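Local coordinates for protein putative laminarinase (Phanerochaete chrysosporium, PDB 2W39) that probably hydrolyses beta-1,3-glucosidic bonds of laminarin and related beta-glucans, as an extracellular family 16 glycoside hydrolase of a white-rot fungus, at residues A[43-48]-A[70-75]; A[87-92]-A[287-292]; A[136-141]-A[153-158]; A[142-147]-A[230-235]. One frame throughout, in Å; residues are numbered along the deposited sequence.

Contact 1. Residues A[43-48]-A[70-75]. With NAG (2-acetamido-2-deoxy-beta-D-glucopyranose), chain C.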
loop_
_atom_site.group_PDB
_atom_site.type_symbol
_atom_site.label_atom_id
_atom_site.label_comp_id
_atom_site.label_asym_id
_atom_site.label_seq_id
_atom_site.Cartn_x
_atom_site.Cartn_y
_atom_site.Cartn_z
ATOM N N ASN A 43 -17.295 3.742 -12.802
ATOM C CA ASN A 43 -16.737 2.382 -12.736
ATOM C C ASN A 43 -15.248 2.366 -12.418
ATOM O O ASN A 43 -14.497 1.488 -12.877
ATOM C CB ASN A 43 -17.071 1.558 -13.985
ATOM C CG ASN A 43 -17.082 0.050 -13.715
ATOM O OD1 ASN A 43 -17.293 -0.405 -12.582
ATOM N ND2 ASN A 43 -16.858 -0.730 -14.780
ATOM N N LEU A 44 -14.827 3.334 -11.608
ATOM C CA LEU A 44 -13.466 3.333 -11.084
ATOM C C LEU A 44 -13.354 2.488 -9.825
ATOM O O LEU A 44 -12.268 2.028 -9.458
ATOM C CB LEU A 44 -13.000 4.756 -10.814
ATOM C CG LEU A 44 -13.049 5.650 -12.057
ATOM C CD1 LEU A 44 -12.617 7.038 -11.700
ATOM C CD2 LEU A 44 -12.199 5.091 -13.205
ATOM N N THR A 45 -14.482 2.305 -9.147
ATOM C CA THR A 45 -14.590 1.340 -8.061
ATOM C C THR A 45 -15.692 0.384 -8.455
ATOM O O THR A 45 -16.782 0.820 -8.869
ATOM C CB THR A 45 -14.935 2.033 -6.746
ATOM O OG1 THR A 45 -13.818 2.849 -6.393
ATOM C CG2 THR A 45 -15.222 1.040 -5.603
ATOM N N TYR A 46 -15.419 -0.909 -8.320
ATOM C CA TYR A 46 -16.367 -1.961 -8.645
ATOM C C TYR A 46 -16.262 -2.936 -7.486
ATOM O O TYR A 46 -15.181 -3.435 -7.206
ATOM C CB TYR A 46 -15.962 -2.604 -9.975
ATOM C CG TYR A 46 -16.796 -3.787 -10.385
ATOM C CD1 TYR A 46 -18.028 -3.602 -11.002
ATOM C CD2 TYR A 46 -16.347 -5.088 -10.179
ATOM C CE1 TYR A 46 -18.806 -4.680 -11.392
ATOM C CE2 TYR A 46 -17.120 -6.180 -10.571
ATOM C CZ TYR A 46 -18.346 -5.959 -11.176
ATOM O OH TYR A 46 -19.138 -7.017 -11.573
ATOM N N ALA A 47 -17.373 -3.198 -6.788
ATOM C CA ALA A 47 -17.314 -3.931 -5.498
ATOM C C ALA A 47 -18.496 -4.867 -5.395
ATOM O O ALA A 47 -19.586 -4.464 -4.934
ATOM C CB ALA A 47 -17.272 -2.964 -4.305
ATOM N N SER A 48 -18.283 -6.116 -5.824
ATOM C CA SER A 48 -19.351 -7.117 -5.961
ATOM C C SER A 48 -18.815 -8.558 -6.027
ATOM O O SER A 48 -17.740 -8.818 -6.584
ATOM C CB SER A 48 -20.180 -6.814 -7.209
ATOM O OG SER A 48 -21.399 -7.537 -7.210
ATOM N N ASN A 70 -8.448 10.574 -13.211
ATOM C CA ASN A 70 -9.336 10.122 -12.150
ATOM C C ASN A 70 -8.852 8.806 -11.555
ATOM O O ASN A 70 -8.442 7.877 -12.277
ATOM C CB ASN A 70 -10.767 9.917 -12.646
ATOM C CG ASN A 70 -11.484 11.213 -12.961
ATOM O OD1 ASN A 70 -11.087 12.295 -12.545
ATOM N ND2 ASN A 70 -12.598 11.089 -13.691
ATOM N N SER A 71 -8.886 8.739 -10.223
ATOM C CA SER A 71 -8.469 7.558 -9.486
ATOM C C SER A 71 -9.139 7.607 -8.117
ATOM O O SER A 71 -9.953 8.505 -7.848
ATOM C CB SER A 71 -6.945 7.540 -9.372
ATOM O OG SER A 71 -6.508 6.270 -8.906
ATOM N N VAL A 72 -8.776 6.656 -7.262
ATOM C CA VAL A 72 -9.411 6.542 -5.960
ATOM C C VAL A 72 -8.390 6.324 -4.851
ATOM O O VAL A 72 -7.322 5.723 -5.060
ATOM C CB VAL A 72 -10.496 5.435 -5.933
ATOM C CG1 VAL A 72 -11.627 5.735 -6.933
ATOM C CG2 VAL A 72 -9.907 4.055 -6.177
ATOM N N ARG A 73 -8.772 6.781 -3.659
ATOM C CA ARG A 73 -8.032 6.610 -2.413
ATOM C C ARG A 73 -9.090 6.274 -1.367
ATOM O O ARG A 73 -9.893 7.132 -0.996
ATOM C CB ARG A 73 -7.291 7.904 -2.076
ATOM C CG ARG A 73 -6.646 7.913 -0.687
ATOM C CD ARG A 73 -5.662 9.031 -0.567
ATOM N NE ARG A 73 -5.288 9.302 0.822
ATOM C CZ ARG A 73 -4.132 9.844 1.205
ATOM N NH1 ARG A 73 -3.148 10.041 0.338
ATOM N NH2 ARG A 73 -3.931 10.126 2.484
ATOM N N ILE A 74 -9.132 5.018 -0.952
ATOM C CA ILE A 74 -10.136 4.588 0.004
ATOM C C ILE A 74 -9.527 4.434 1.375
ATOM O O ILE A 74 -8.365 4.052 1.513
ATOM C CB ILE A 74 -10.899 3.304 -0.475
ATOM C CG1 ILE A 74 -10.030 2.020 -0.495
ATOM C CG2 ILE A 74 -11.587 3.560 -1.834
ATOM C CD1 ILE A 74 -10.846 0.743 -0.621
ATOM N N ARG A 75 -10.309 4.735 2.402
ATOM C CA ARG A 75 -9.822 4.774 3.764
ATOM C C ARG A 75 -10.821 4.067 4.673
ATOM O O ARG A 75 -12.028 4.357 4.647
ATOM C CB ARG A 75 -9.681 6.234 4.210
ATOM C CG ARG A 75 -9.127 6.368 5.628
ATOM C CD ARG A 75 -9.045 7.807 6.069
ATOM N NE ARG A 75 -10.369 8.383 6.318
ATOM C CZ ARG A 75 -10.578 9.648 6.659
ATOM N NH1 ARG A 75 -9.561 10.492 6.745
ATOM N NH2 ARG A 75 -11.811 10.068 6.910
HETATM C C1 NAG C . -17.008 -2.154 -14.564
HETATM C C2 NAG C . -17.604 -2.761 -15.849
HETATM C C3 NAG C . -17.509 -4.291 -15.859
HETATM C C4 NAG C . -16.147 -4.794 -15.404
HETATM C C5 NAG C . -15.782 -4.140 -14.070
HETATM C C6 NAG C . -14.446 -4.652 -13.530
HETATM C C7 NAG C . -19.607 -1.845 -17.008
HETATM C C8 NAG C . -21.089 -1.651 -16.874
HETATM N N2 NAG C . -19.008 -2.388 -15.948
HETATM O O3 NAG C . -17.787 -4.804 -17.148
HETATM O O4 NAG C . -16.187 -6.197 -15.260
HETATM O O5 NAG C . -15.741 -2.735 -14.276
HETATM O O6 NAG C . -13.380 -4.316 -14.394
HETATM O O7 NAG C . -19.031 -1.511 -18.046
#

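Contact 2. Residues A[87-92]-A[287-292]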
loop_
_atom_site.group_PDB
_atom_site.type_symbol
_atom_site.label_atom_id
_atom_site.label_comp_id
_atom_site.label_asym_id
_atom_site.label_seq_id
_atom_site.Cartn_x
_atom_site.Cartn_y
_atom_site.Cartn_z
ATOM N N PHE A 87 -4.136 -8.767 3.450
ATOM C CA PHE A 87 -4.585 -8.317 2.134
ATOM C C PHE A 87 -4.373 -9.447 1.138
ATOM O O PHE A 87 -3.235 -9.853 0.906
ATOM C CB PHE A 87 -3.771 -7.083 1.662
ATOM C CG PHE A 87 -3.835 -5.885 2.583
ATOM C CD1 PHE A 87 -4.595 -4.771 2.243
ATOM C CD2 PHE A 87 -3.125 -5.867 3.776
ATOM C CE1 PHE A 87 -4.644 -3.657 3.091
ATOM C CE2 PHE A 87 -3.184 -4.754 4.633
ATOM C CZ PHE A 87 -3.949 -3.658 4.299
ATOM N N ASP A 88 -5.466 -9.950 0.572
ATOM C CA ASP A 88 -5.417 -11.000 -0.459
ATOM C C ASP A 88 -5.602 -10.273 -1.786
ATOM O O ASP A 88 -6.713 -9.834 -2.100
ATOM C CB ASP A 88 -6.501 -12.056 -0.202
ATOM C CG ASP A 88 -6.489 -13.184 -1.204
ATOM O OD1 ASP A 88 -5.733 -13.132 -2.184
ATOM O OD2 ASP A 88 -7.270 -14.133 -1.002
ATOM N N VAL A 89 -4.506 -10.101 -2.522
ATOM C CA VAL A 89 -4.464 -9.179 -3.658
ATOM C C VAL A 89 -4.172 -9.955 -4.941
ATOM O O VAL A 89 -3.115 -10.564 -5.079
ATOM C CB VAL A 89 -3.377 -8.114 -3.455
ATOM C CG1 VAL A 89 -3.358 -7.160 -4.644
ATOM C CG2 VAL A 89 -3.595 -7.338 -2.136
ATOM N N ARG A 90 -5.122 -9.932 -5.869
ATOM C CA ARG A 90 -4.975 -10.612 -7.159
ATOM C C ARG A 90 -4.117 -9.796 -8.133
ATOM O O ARG A 90 -3.425 -10.370 -8.972
ATOM C CB ARG A 90 -6.344 -10.891 -7.793
ATOM C CG ARG A 90 -7.252 -11.737 -6.910
ATOM C CD ARG A 90 -8.484 -12.185 -7.706
ATOM N NE ARG A 90 -9.481 -12.884 -6.892
ATOM C CZ ARG A 90 -10.593 -12.341 -6.412
ATOM N NH1 ARG A 90 -10.875 -11.060 -6.602
ATOM N NH2 ARG A 90 -11.433 -13.095 -5.714
ATOM N N HIS A 91 -4.210 -8.465 -8.060
ATOM C CA HIS A 91 -3.593 -7.575 -9.039
ATOM C C HIS A 91 -3.364 -6.233 -8.357
ATOM O O HIS A 91 -4.200 -5.787 -7.567
ATOM C CB HIS A 91 -4.540 -7.397 -10.233
ATOM C CG HIS A 91 -3.915 -6.808 -11.463
ATOM N ND1 HIS A 91 -3.818 -5.446 -11.681
ATOM C CD2 HIS A 91 -3.407 -7.403 -12.570
ATOM C CE1 HIS A 91 -3.280 -5.236 -12.874
ATOM N NE2 HIS A 91 -3.016 -6.406 -13.429
ATOM N N MET A 92 -2.239 -5.594 -8.658
ATOM C CA MET A 92 -2.003 -4.216 -8.226
ATOM C C MET A 92 -1.766 -3.345 -9.454
ATOM O O MET A 92 -1.435 -3.842 -10.535
ATOM C CB MET A 92 -0.806 -4.108 -7.275
ATOM C CG MET A 92 0.557 -4.288 -7.939
ATOM S SD MET A 92 1.963 -3.855 -6.878
ATOM C CE MET A 92 1.879 -5.177 -5.639
ATOM N N ALA A 287 -3.876 -0.392 -14.753
ATOM C CA ALA A 287 -3.639 0.356 -13.520
ATOM C C ALA A 287 -4.817 0.152 -12.566
ATOM O O ALA A 287 -5.580 1.080 -12.286
ATOM C CB ALA A 287 -3.416 1.825 -13.835
ATOM N N TYR A 288 -4.957 -1.084 -12.089
ATOM C CA TYR A 288 -6.038 -1.435 -11.173
ATOM C C TYR A 288 -5.568 -2.347 -10.058
ATOM O O TYR A 288 -4.680 -3.192 -10.244
ATOM C CB TYR A 288 -7.236 -2.089 -11.905
ATOM C CG TYR A 288 -6.988 -3.442 -12.537
ATOM C CD1 TYR A 288 -7.286 -4.626 -11.858
ATOM C CD2 TYR A 288 -6.494 -3.536 -13.840
ATOM C CE1 TYR A 288 -7.077 -5.877 -12.462
ATOM C CE2 TYR A 288 -6.273 -4.767 -14.432
ATOM C CZ TYR A 288 -6.560 -5.925 -13.738
ATOM O OH TYR A 288 -6.347 -7.150 -14.323
ATOM N N TRP A 289 -6.175 -2.157 -8.891
ATOM C CA TRP A 289 -6.166 -3.152 -7.832
ATOM C C TRP A 289 -7.312 -4.116 -8.080
ATOM O O TRP A 289 -8.417 -3.689 -8.416
ATOM C CB TRP A 289 -6.441 -2.473 -6.492
ATOM C CG TRP A 289 -5.364 -1.585 -5.935
ATOM C CD1 TRP A 289 -5.304 -0.219 -6.000
ATOM C CD2 TRP A 289 -4.236 -2.004 -5.167
ATOM N NE1 TRP A 289 -4.177 0.239 -5.338
ATOM C CE2 TRP A 289 -3.521 -0.840 -4.800
ATOM C CE3 TRP A 289 -3.761 -3.256 -4.746
ATOM C CZ2 TRP A 289 -2.360 -0.891 -4.021
ATOM C CZ3 TRP A 289 -2.589 -3.303 -3.986
ATOM C CH2 TRP A 289 -1.906 -2.130 -3.636
ATOM N N ASP A 290 -7.067 -5.412 -7.865
ATOM C CA ASP A 290 -8.129 -6.424 -7.775
ATOM C C ASP A 290 -7.863 -7.121 -6.452
ATOM O O ASP A 290 -6.832 -7.805 -6.301
ATOM C CB ASP A 290 -8.070 -7.388 -8.975
ATOM C CG ASP A 290 -9.083 -8.522 -8.887
ATOM O OD1 ASP A 290 -9.596 -8.819 -7.800
ATOM O OD2 ASP A 290 -9.344 -9.154 -9.942
ATOM N N ILE A 291 -8.746 -6.885 -5.488
ATOM C CA ILE A 291 -8.565 -7.355 -4.121
ATOM C C ILE A 291 -9.656 -8.375 -3.808
ATOM O O ILE A 291 -10.853 -8.109 -4.012
ATOM C CB ILE A 291 -8.587 -6.160 -3.156
ATOM C CG1 ILE A 291 -7.317 -5.318 -3.390
ATOM C CG2 ILE A 291 -8.676 -6.629 -1.700
ATOM C CD1 ILE A 291 -7.372 -3.903 -2.832
ATOM N N ALA A 292 -9.233 -9.555 -3.362
ATOM C CA ALA A 292 -10.152 -10.629 -2.990
ATOM C C ALA A 292 -10.728 -10.421 -1.590
ATOM O O ALA A 292 -11.910 -10.724 -1.349
ATOM C CB ALA A 292 -9.438 -11.992 -3.080
#

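Contact 3. Residues A[136-141]-A[153-158]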
loop_
_atom_site.group_PDB
_atom_site.type_symbol
_atom_site.label_atom_id
_atom_site.label_comp_id
_atom_site.label_asym_id
_atom_site.label_seq_id
_atom_site.Cartn_x
_atom_site.Cartn_y
_atom_site.Cartn_z
ATOM N N ALA A 136 10.317 12.149 15.669
ATOM C CA ALA A 136 11.674 12.041 16.180
ATOM C C ALA A 136 11.939 10.810 17.026
ATOM O O ALA A 136 11.034 10.293 17.701
ATOM C CB ALA A 136 12.023 13.290 16.975
ATOM N N ASN A 137 13.188 10.360 16.975
ATOM C CA ASN A 137 13.694 9.303 17.843
ATOM C C ASN A 137 13.030 7.964 17.554
ATOM O O ASN A 137 12.342 7.385 18.403
ATOM C CB ASN A 137 13.586 9.691 19.328
ATOM C CG ASN A 137 14.336 8.740 20.232
ATOM O OD1 ASN A 137 15.355 8.176 19.842
ATOM N ND2 ASN A 137 13.830 8.552 21.442
ATOM N N CYS A 138 13.225 7.492 16.326
ATOM C CA CYS A 138 12.782 6.176 15.929
ATOM C C CYS A 138 13.712 5.696 14.826
ATOM O O CYS A 138 13.649 6.178 13.695
ATOM C CB CYS A 138 11.324 6.218 15.466
ATOM S SG CYS A 138 10.687 4.621 14.921
ATOM N N ALA A 139 14.551 4.718 15.154
ATOM C CA ALA A 139 15.495 4.130 14.213
ATOM C C ALA A 139 15.421 2.606 14.320
ATOM O O ALA A 139 14.763 2.079 15.230
ATOM C CB ALA A 139 16.921 4.635 14.464
ATOM N N MET A 140 16.122 1.927 13.404
ATOM C CA MET A 140 16.103 0.479 13.302
ATOM C C MET A 140 17.533 -0.047 13.364
ATOM O O MET A 140 18.460 0.593 12.853
ATOM C CB MET A 140 15.447 0.046 11.987
ATOM C CG MET A 140 13.968 0.402 11.911
ATOM S SD MET A 140 13.030 -0.515 13.165
ATOM C CE MET A 140 11.866 0.718 13.762
ATOM N N PRO A 141 17.726 -1.223 13.980
ATOM C CA PRO A 141 19.063 -1.786 14.051
ATOM C C PRO A 141 19.545 -2.252 12.693
ATOM O O PRO A 141 18.744 -2.597 11.825
ATOM C CB PRO A 141 18.926 -2.961 15.029
ATOM C CG PRO A 141 17.501 -3.231 15.162
ATOM C CD PRO A 141 16.724 -2.066 14.653
ATOM N N ASN A 153 17.645 3.267 7.823
ATOM C CA ASN A 153 17.286 2.828 9.169
ATOM C C ASN A 153 16.869 3.939 10.124
ATOM O O ASN A 153 16.728 3.697 11.310
ATOM C CB ASN A 153 18.385 1.942 9.758
ATOM C CG ASN A 153 18.395 0.558 9.138
ATOM O OD1 ASN A 153 17.338 -0.019 8.865
ATOM N ND2 ASN A 153 19.578 0.007 8.932
ATOM N N ASN A 154 16.686 5.150 9.615
ATOM C CA ASN A 154 16.123 6.227 10.424
ATOM C C ASN A 154 14.701 6.482 9.967
ATOM O O ASN A 154 14.500 6.842 8.817
ATOM C CB ASN A 154 16.979 7.484 10.277
ATOM C CG ASN A 154 16.437 8.650 11.067
ATOM O OD1 ASN A 154 15.523 8.513 11.884
ATOM N ND2 ASN A 154 17.016 9.827 10.831
ATOM N N CYS A 155 13.724 6.270 10.852
ATOM C CA CYS A 155 12.306 6.389 10.474
ATOM C C CYS A 155 11.765 7.810 10.577
ATOM O O CYS A 155 10.678 8.084 10.067
ATOM C CB CYS A 155 11.423 5.495 11.352
ATOM S SG CYS A 155 11.998 3.792 11.580
ATOM N N ASP A 156 12.496 8.687 11.272
ATOM C CA ASP A 156 12.060 10.051 11.547
ATOM C C ASP A 156 12.091 10.871 10.277
ATOM O O ASP A 156 13.169 11.171 9.743
ATOM C CB ASP A 156 13.015 10.668 12.586
ATOM C CG ASP A 156 12.777 12.146 12.829
ATOM O OD1 ASP A 156 11.667 12.654 12.542
ATOM O OD2 ASP A 156 13.722 12.802 13.337
ATOM N N VAL A 157 10.915 11.294 9.819
ATOM C CA VAL A 157 10.832 12.013 8.545
ATOM C C VAL A 157 11.535 13.380 8.582
ATOM O O VAL A 157 11.933 13.904 7.538
ATOM C CB VAL A 157 9.388 12.187 8.063
ATOM C CG1 VAL A 157 8.685 10.836 7.947
ATOM C CG2 VAL A 157 8.615 13.073 9.002
ATOM N N ASN A 158 11.688 13.927 9.788
ATOM C CA ASN A 158 12.293 15.239 10.007
ATOM C C ASN A 158 13.812 15.238 9.821
ATOM O O ASN A 158 14.422 16.306 9.632
ATOM C CB ASN A 158 11.946 15.731 11.423
ATOM C CG ASN A 158 10.435 15.786 11.684
ATOM O OD1 ASN A 158 9.899 15.072 12.550
ATOM N ND2 ASN A 158 9.744 16.636 10.938
HETATM O O HOH W 1 15.132 11.496 15.256
HETATM O O HOH W 2 15.306 8.813 14.701
#

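Contact 4. Residues A[142-147]-A[230-235]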
loop_
_atom_site.group_PDB
_atom_site.type_symbol
_atom_site.label_atom_id
_atom_site.label_comp_id
_atom_site.label_asym_id
_atom_site.label_seq_id
_atom_site.Cartn_x
_atom_site.Cartn_y
_atom_site.Cartn_z
ATOM N N ALA A 142 20.862 -2.258 12.510
ATOM C CA ALA A 142 21.442 -2.641 11.228
ATOM C C ALA A 142 21.107 -4.085 10.847
ATOM O O ALA A 142 20.922 -4.390 9.670
ATOM C CB ALA A 142 22.955 -2.447 11.255
ATOM N N SER A 143 21.029 -4.953 11.851
ATOM C CA SER A 143 20.734 -6.360 11.634
ATOM C C SER A 143 19.550 -6.770 12.491
ATOM O O SER A 143 19.556 -6.573 13.701
ATOM C CB SER A 143 21.967 -7.213 11.976
ATOM O OG SER A 143 21.733 -8.591 11.732
ATOM N N ARG A 144 18.530 -7.344 11.855
ATOM C CA ARG A 144 17.434 -7.970 12.570
ATOM C C ARG A 144 16.799 -9.016 11.674
ATOM O O ARG A 144 16.942 -8.986 10.454
ATOM C CB ARG A 144 16.414 -6.926 13.076
ATOM C CG ARG A 144 15.546 -6.246 12.008
ATOM C CD ARG A 144 16.195 -5.038 11.357
ATOM N NE ARG A 144 15.148 -4.263 10.689
ATOM C CZ ARG A 144 15.343 -3.169 9.960
ATOM N NH1 ARG A 144 16.566 -2.650 9.815
ATOM N NH2 ARG A 144 14.291 -2.581 9.389
ATOM N N THR A 145 16.094 -9.945 12.292
ATOM C CA THR A 145 15.622 -11.120 11.586
ATOM C C THR A 145 14.439 -10.814 10.661
ATOM O O THR A 145 13.315 -10.541 11.112
ATOM C CB THR A 145 15.330 -12.240 12.591
ATOM O OG1 THR A 145 16.584 -12.647 13.137
ATOM C CG2 THR A 145 14.691 -13.433 11.927
ATOM N N MET A 146 14.713 -10.919 9.361
ATOM C CA MET A 146 13.715 -10.698 8.316
ATOM C C MET A 146 14.306 -11.213 7.024
ATOM O O MET A 146 15.526 -11.417 6.935
ATOM C CB MET A 146 13.370 -9.210 8.200
ATOM C CG MET A 146 14.541 -8.332 7.789
ATOM S SD MET A 146 14.114 -6.610 8.018
ATOM C CE MET A 146 15.605 -5.812 7.423
ATOM N N THR A 147 13.468 -11.443 6.018
ATOM C CA THR A 147 13.980 -11.902 4.724
ATOM C C THR A 147 14.346 -10.767 3.767
ATOM O O THR A 147 15.112 -10.967 2.816
ATOM C CB THR A 147 12.999 -12.835 4.026
ATOM O OG1 THR A 147 11.849 -12.064 3.674
ATOM C CG2 THR A 147 12.590 -14.004 4.914
ATOM N N PHE A 230 10.851 -6.425 9.220
ATOM C CA PHE A 230 10.759 -6.407 10.685
ATOM C C PHE A 230 11.244 -5.056 11.159
ATOM O O PHE A 230 12.337 -4.593 10.800
ATOM C CB PHE A 230 11.656 -7.524 11.233
ATOM C CG PHE A 230 11.660 -7.701 12.753
ATOM C CD1 PHE A 230 12.803 -8.205 13.364
ATOM C CD2 PHE A 230 10.550 -7.431 13.556
ATOM C CE1 PHE A 230 12.851 -8.433 14.728
ATOM C CE2 PHE A 230 10.586 -7.662 14.928
ATOM C CZ PHE A 230 11.750 -8.167 15.508
ATOM N N PHE A 231 10.406 -4.434 11.976
ATOM C CA PHE A 231 10.680 -3.144 12.604
ATOM C C PHE A 231 10.570 -3.351 14.108
ATOM O O PHE A 231 9.510 -3.164 14.701
ATOM C CB PHE A 231 9.690 -2.094 12.110
ATOM C CG PHE A 231 9.750 -1.880 10.630
ATOM C CD1 PHE A 231 8.787 -2.443 9.782
ATOM C CD2 PHE A 231 10.778 -1.121 10.063
ATOM C CE1 PHE A 231 8.867 -2.236 8.396
ATOM C CE2 PHE A 231 10.851 -0.914 8.683
ATOM C CZ PHE A 231 9.888 -1.474 7.855
ATOM N N PRO A 232 11.667 -3.799 14.746
ATOM C CA PRO A 232 11.637 -4.052 16.189
ATOM C C PRO A 232 11.703 -2.732 16.963
ATOM O O PRO A 232 11.906 -1.655 16.387
ATOM C CB PRO A 232 12.913 -4.861 16.410
ATOM C CG PRO A 232 13.830 -4.373 15.360
ATOM C CD PRO A 232 12.966 -4.140 14.137
ATOM N N ASN A 233 11.560 -2.826 18.282
ATOM C CA ASN A 233 11.615 -1.641 19.125
ATOM C C ASN A 233 12.980 -1.339 19.725
ATOM O O ASN A 233 13.105 -0.460 20.583
ATOM C CB ASN A 233 10.524 -1.694 20.206
ATOM C CG ASN A 233 10.772 -2.761 21.263
ATOM O OD1 ASN A 233 11.701 -3.565 21.155
ATOM N ND2 ASN A 233 9.932 -2.774 22.296
ATOM N N THR A 234 14.011 -2.020 19.236
ATOM C CA THR A 234 15.366 -1.845 19.755
ATOM C C THR A 234 15.759 -0.379 19.920
ATOM O O THR A 234 16.350 0.010 20.939
ATOM C CB THR A 234 16.338 -2.520 18.789
ATOM O OG1 THR A 234 15.871 -3.847 18.537
ATOM C CG2 THR A 234 17.753 -2.575 19.345
ATOM N N ASN A 235 15.474 0.404 18.876
ATOM C CA ASN A 235 15.824 1.817 18.817
ATOM C C ASN A 235 14.614 2.697 18.481
ATOM O O ASN A 235 14.753 3.804 17.948
ATOM C CB ASN A 235 16.924 2.031 17.780
ATOM C CG ASN A 235 18.157 1.179 18.044
ATOM O OD1 ASN A 235 18.386 0.159 17.381
ATOM N ND2 ASN A 235 18.965 1.598 19.008
#

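Contact 1. Residues A[43-48]-A[70-75]
Asn70 offers its CB to the end of Leu44, whose methyl CD1 comes within 3.6 Å of Asn70 CB as the two side chains cross at about a right angle. Leu44 reaches this far because its chain is extended beyond CB (chi2 178°). The Asn70 amide is engaged by Asn32, which bonds its OD1. Ser71 CA and Leu44 CA form the nearest CA pair, still 6.7 Å apart, and no hydrogen bond joins the segments; the Ser71 hydroxyl bonds Leu251 O instead. Val72 then turns back, its CG1 lying 4.2 Å from Leu44 CB and 3.7 Å from Thr45 OG1, a hydroxyl already satisfied by His20. Arg73 leads away to Glu21, Glu107 and a bound glucose. The outer side of 43-48 carries a glycan: Asn43, closing a helix in a Schellman motif, is bonded through ND2 to NAG C1, and NAG C5 rests 3.7 Å above the Tyr46 ring plane, over its centre. A serine in place of Tyr46 would probably leave the sugar with that linkage and its hydrogen bond to Arg55 but without the aromatic ring beneath it. The contact illustrates how the two sheets of a beta-sandwich meet without shared bonds: strand 45-48 pairs with 51-55, strand 69-76 belongs to the facing sheet with 246-253, and Leu54 touches Thr45, Val72 and Ile74 alike.

Contact 2. Residues A[87-92]-A[287-292]
Arg90 and His91 both face Asp290 in a classic beta bulge, the tight centre of this antiparallel pairing. Asp290 O accepts two backbone donors, Arg90 N at 2.8 Å and His91 N at 3.2 Å, while Asp290 N returns a bond to His91 O at 2.9 Å. Close fitting continues in the offset stack of His91 on Tyr288, the planes 3° apart and the centroids separated by 3.7 Å. With CG anti to the backbone N (chi1 -165°), His91 also directs ND1 to Tyr288 O, 2.8 Å away and within the imidazole plane, so one bond and one ring face together fix its rotation. Arg90 and Asp290 share this partly exposed side with them: Arg90 NH1 meets the syn lone pair of Asp290 OD1 at 2.8 Å in a salt bridge, the guanidinium and carboxylate planes 68° apart, Ala292 CB lies over the guanidinium face, and NH2 bonds Asp50 O. Val89, Met92, Trp289 and Ile291 make the buried, apolar side. Met92 CB sits over the six-membered ring of Trp289 in a CH-pi contact, Val89 CG1 approaches that ring at its edge, and Val89 CG2 is more loosely placed, 4.4 Å from Ile291 CG1. Strand 288-297 is flanked by 83-89 and 51-55 in one sheet of the sandwich; Trp289 and Ile291 pack on Ile249 of strand 246-253 in the other, while helix 176-181 meets Val89, His91 and Met92.

Contact 3. Residues A[136-141]-A[153-158]
A single beta bridge, Ala139 with Asn154, joins two disulfide-bearing loops before an N-capped helix. The bridge rests on two backbone bonds, Cys155 N to Cys138 O and Met140 N to Asn153 O, each 2.8 Å long. Toward Ala136 no further direct hydrogen bond joins the segments, and two waters link them: one accepts from Cys138 N and donates to Asn154 OD1, the other connects Asn137 N to Asp156 OD2. Asn154 OD1 also receives Asp156 N at 3.1 Å, from above its carbonyl plane, in an Asx turn. Asp156 is the N-cap of helix 157-160: a first torsion of 173° turns its carboxylate away from the backbone N, and OD1 accepts from Asn158 N. Thr159 OG1 is shared by Asp156 OD2 and Asn154 ND2. Were Asp156 an alanine, Asn158 N-H would probably lose its cap, and the water on Asn137 N its carboxylate acceptor. Though the disulfides are separate (Cys138 with Cys236, Cys155 with Cys165), Cys155 SG lies 3.7 Å from Cys138 SG and 3.8 Å from Met140 CE.

Contact 4. Residues A[142-147]-A[230-235]
A first torsion of 71° sets CG of Arg144 between its backbone N and carbonyl carbon, and a bend at chi2 (-85°) then swings the guanidinium side-on to Phe230 O. Both NE, at 2.8 Å, and NH2, at 3.1 Å, bond this one oxygen, which lies in the guanidinium plane while the two nitrogens reach it from opposite faces of its carbonyl plane. Met146 runs out extended beyond CG, placing its CE 3.6 Å above the guanidinium centre and its SD where it takes a weak bond from Phe230 N, 3.5 Å away. The Phe230 ring completes the fit through its CD1, which meets Arg144 CG at 3.6 Å and Thr145 O at 3.3 Å. The far nitrogen NH1 is used too, by Asn153 OD1 and Pro141 O. Thus a loop without regular structure lies along strand 229-232, which pairs with strand 195-202 and packs through Phe230 on Phe195 and Lys197; on the other sheet, Val167 of strand 165-168 touches Arg144, Met146 and Phe231.

In the fold
Contacts 1 and 2 belong to the body of the sandwich, contacts 3 and 4 to its periphery on the opposite side of the chain's centre. Strand 51-55 ties the first pair, running between 45-48 of contact 1 and 288-297 of contact 2. Their chemistry differs: contact 1 spans two sheets by side-chain packing alone, whereas contact 2 pairs strands within one sheet. Farther out, contact 3 depends on loop backbone bonds, waters and neighbouring disulfides, and contact 4 on one arginine holding a strand carbonyl. These two touch: Ala139 N probably bonds Asn235 O at 2.9 Å, and Met140 packs on Phe231 and Pro232.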